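Local coordinates for protein kinase A regulatory subunit, putative (Trypanosoma cruzi, PDB 6FTF) that probably acts as the regulatory subunit of a cAMP-independent protein kinase A, and binds the nucleoside analogue 7-cyano-7-deazainosine in each of its two cyclic nucleotide-binding domains, at residues Glu200-Ile205 with Leu236-Asn241. Numbering follows the deposited sequence.
Sequences EWLYII and LEFLNN. With 7CI (7-cyano-7-deazainosine), chain E.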
# COMPACT_ATOMS: atom_id res chain seq x y z
N GLU A 200 -9.99 -4.37 -8.21
CA GLU A 200 -8.63 -3.86 -8.13
C GLU A 200 -8.48 -2.79 -7.06
O GLU A 200 -7.35 -2.38 -6.75
CB GLU A 200 -8.28 -3.33 -9.54
CG GLU A 200 -7.34 -2.15 -9.71
CD GLU A 200 -6.44 -2.33 -10.91
OE1 GLU A 200 -6.95 -2.83 -11.93
OE2 GLU A 200 -5.25 -1.96 -10.84
N TRP A 201 -9.59 -2.36 -6.46
CA TRP A 201 -9.60 -1.14 -5.68
C TRP A 201 -10.37 -1.30 -4.38
O TRP A 201 -11.49 -1.81 -4.36
CB TRP A 201 -10.27 -0.03 -6.48
CG TRP A 201 -9.55 0.34 -7.73
CD1 TRP A 201 -9.93 0.06 -9.02
CD2 TRP A 201 -8.33 1.08 -7.82
NE1 TRP A 201 -9.02 0.60 -9.91
CE2 TRP A 201 -8.03 1.23 -9.19
CE3 TRP A 201 -7.48 1.65 -6.88
CZ2 TRP A 201 -6.89 1.90 -9.63
CZ3 TRP A 201 -6.34 2.32 -7.32
CH2 TRP A 201 -6.07 2.46 -8.69
N LEU A 202 -9.77 -0.82 -3.30
CA LEU A 202 -10.40 -0.75 -1.99
C LEU A 202 -10.65 0.72 -1.69
O LEU A 202 -9.78 1.57 -1.91
CB LEU A 202 -9.52 -1.39 -0.92
CG LEU A 202 -10.05 -1.49 0.51
CD1 LEU A 202 -9.42 -2.67 1.24
CD2 LEU A 202 -9.77 -0.21 1.27
N TYR A 203 -11.84 1.03 -1.19
CA TYR A 203 -12.26 2.39 -0.93
C TYR A 203 -12.59 2.53 0.55
O TYR A 203 -13.30 1.69 1.11
CB TYR A 203 -13.51 2.74 -1.75
CG TYR A 203 -13.31 2.67 -3.25
CD1 TYR A 203 -13.48 1.49 -3.92
CD2 TYR A 203 -12.95 3.79 -3.97
CE1 TYR A 203 -13.28 1.41 -5.28
CE2 TYR A 203 -12.75 3.72 -5.33
CZ TYR A 203 -12.92 2.54 -5.98
OH TYR A 203 -12.72 2.46 -7.35
N ILE A 204 -12.10 3.60 1.17
CA ILE A 204 -12.51 3.97 2.51
C ILE A 204 -13.36 5.22 2.36
O ILE A 204 -12.96 6.18 1.71
CB ILE A 204 -11.30 4.24 3.42
CG1 ILE A 204 -10.31 3.07 3.39
CG2 ILE A 204 -11.79 4.53 4.82
CD1 ILE A 204 -9.02 3.33 4.15
N ILE A 205 -14.56 5.18 2.91
CA ILE A 205 -15.49 6.28 2.75
C ILE A 205 -15.11 7.43 3.67
O ILE A 205 -15.18 7.31 4.90
CB ILE A 205 -16.94 5.83 2.98
CG1 ILE A 205 -17.27 4.67 2.03
CG2 ILE A 205 -17.89 7.01 2.77
CD1 ILE A 205 -18.60 4.03 2.31
N LEU A 236 -13.35 -7.71 -0.15
CA LEU A 236 -13.69 -9.13 -0.19
C LEU A 236 -12.97 -9.83 -1.32
O LEU A 236 -12.47 -10.96 -1.16
CB LEU A 236 -15.20 -9.32 -0.34
CG LEU A 236 -16.05 -8.75 0.79
CD1 LEU A 236 -17.51 -9.08 0.55
CD2 LEU A 236 -15.62 -9.27 2.16
N GLU A 237 -12.91 -9.19 -2.47
CA GLU A 237 -12.22 -9.76 -3.63
C GLU A 237 -10.74 -9.93 -3.36
O GLU A 237 -10.12 -10.85 -3.91
CB GLU A 237 -12.44 -8.85 -4.83
CG GLU A 237 -13.88 -8.82 -5.34
CD GLU A 237 -14.88 -8.12 -4.43
OE1 GLU A 237 -14.52 -7.11 -3.78
OE2 GLU A 237 -16.04 -8.59 -4.36
N PHE A 238 -10.16 -9.02 -2.57
CA PHE A 238 -8.74 -9.08 -2.24
C PHE A 238 -8.46 -10.23 -1.29
O PHE A 238 -7.40 -10.87 -1.38
CB PHE A 238 -8.28 -7.80 -1.53
CG PHE A 238 -8.30 -6.52 -2.33
CD1 PHE A 238 -8.87 -6.39 -3.60
CD2 PHE A 238 -7.71 -5.41 -1.75
CE1 PHE A 238 -8.83 -5.15 -4.25
CE2 PHE A 238 -7.66 -4.21 -2.39
CZ PHE A 238 -8.23 -4.07 -3.64
N LEU A 239 -9.37 -10.47 -0.35
CA LEU A 239 -9.21 -11.53 0.65
C LEU A 239 -9.39 -12.90 0.03
O LEU A 239 -8.66 -13.84 0.37
CB LEU A 239 -10.23 -11.35 1.77
CG LEU A 239 -10.02 -10.13 2.66
CD1 LEU A 239 -11.21 -9.91 3.55
CD2 LEU A 239 -8.76 -10.25 3.51
N ASN A 240 -10.37 -13.04 -0.87
CA ASN A 240 -10.81 -14.35 -1.33
C ASN A 240 -10.58 -14.57 -2.82
O ASN A 240 -11.02 -15.60 -3.36
CB ASN A 240 -12.26 -14.58 -0.90
CG ASN A 240 -12.38 -14.74 0.60
OD1 ASN A 240 -11.51 -15.37 1.23
ND2 ASN A 240 -13.43 -14.19 1.19
N ASN A 241 -9.88 -13.66 -3.48
CA ASN A 241 -9.38 -13.86 -4.84
C ASN A 241 -10.48 -14.22 -5.84
O ASN A 241 -10.43 -15.24 -6.53
CB ASN A 241 -8.27 -14.92 -4.86
CG ASN A 241 -7.03 -14.45 -4.18
OD1 ASN A 241 -6.57 -13.34 -4.38
ND2 ASN A 241 -6.46 -15.31 -3.35
C1 7CI E . -19.10 -5.29 -0.86
N1 7CI E . -19.98 -6.49 -0.62
O1 7CI E . -19.06 -5.00 -2.23
C2 7CI E . -20.71 -6.67 0.47
N2 7CI E . -20.86 -5.86 1.55
O2 7CI E . -17.08 -4.40 -0.00
C3 7CI E . -21.73 -6.24 2.50
N3 7CI E . -22.40 -7.47 2.43
O3 7CI E . -15.65 -5.93 -1.65
C4 7CI E . -22.23 -8.32 1.37
N4 7CI E . -21.63 -10.71 -2.04
C5 7CI E . -21.38 -7.92 0.31
O5 7CI E . -22.84 -9.42 1.41
C6 7CI E . -20.98 -8.48 -0.97
C7 7CI E . -20.12 -7.52 -1.49
C8 7CI E . -21.34 -9.69 -1.55
C9 7CI E . -17.69 -5.55 -0.45
C10 7CI E . -17.10 -6.06 -1.67
C11 7CI E . -17.73 -5.11 -2.72
C12 7CI E . -17.75 -5.70 -4.19
O4 7CI E . -18.21 -7.00 -4.17
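F238, on the short helix 235-240, drives its ring against the backbone at the start of strand 201-205, a clear instance of one aromatic side chain joining a helix to a β-strand. It alone in 236-241 touches 200-205. With CG anti to the carbonyl carbon (chi1 -66°), the ring reaches from the helix so that CZ lies 3.6 Å from W201 N, which approaches at the ring edge, near its plane. E200 O and L202 N come in obliquely, and CB of L202 packs on CE2 of F238 at 3.7 Å. F264 of helix 264-268 meets the F238 ring edge-to-face and also touches L202, tying all three into one cluster.

L236 N and the E237 carboxylate bond to the ligand. E237 grips the ribose with both carboxylate oxygens: OE1 accepts from O3 of 7CI and OE2 from O4, each at 2.7 Å. Its chain, bent at chi2 (70°), brings the carboxylate to these two hydroxyls. OE2 also takes a weak bond from V245 N. At the same O3, L236 N donates a longer bond of 3.3 Å, while CD1 of L236 lies 3.7 Å from C7 of the base.

The contact fastens this helix to the β-barrel of a cyclic nucleotide-binding domain; in the family's phosphate-binding cassette a glutamate classically takes the ribose 2'-hydroxyl, whereas E237 takes the 3'- and 5'-hydroxyls of a phosphate-free nucleoside.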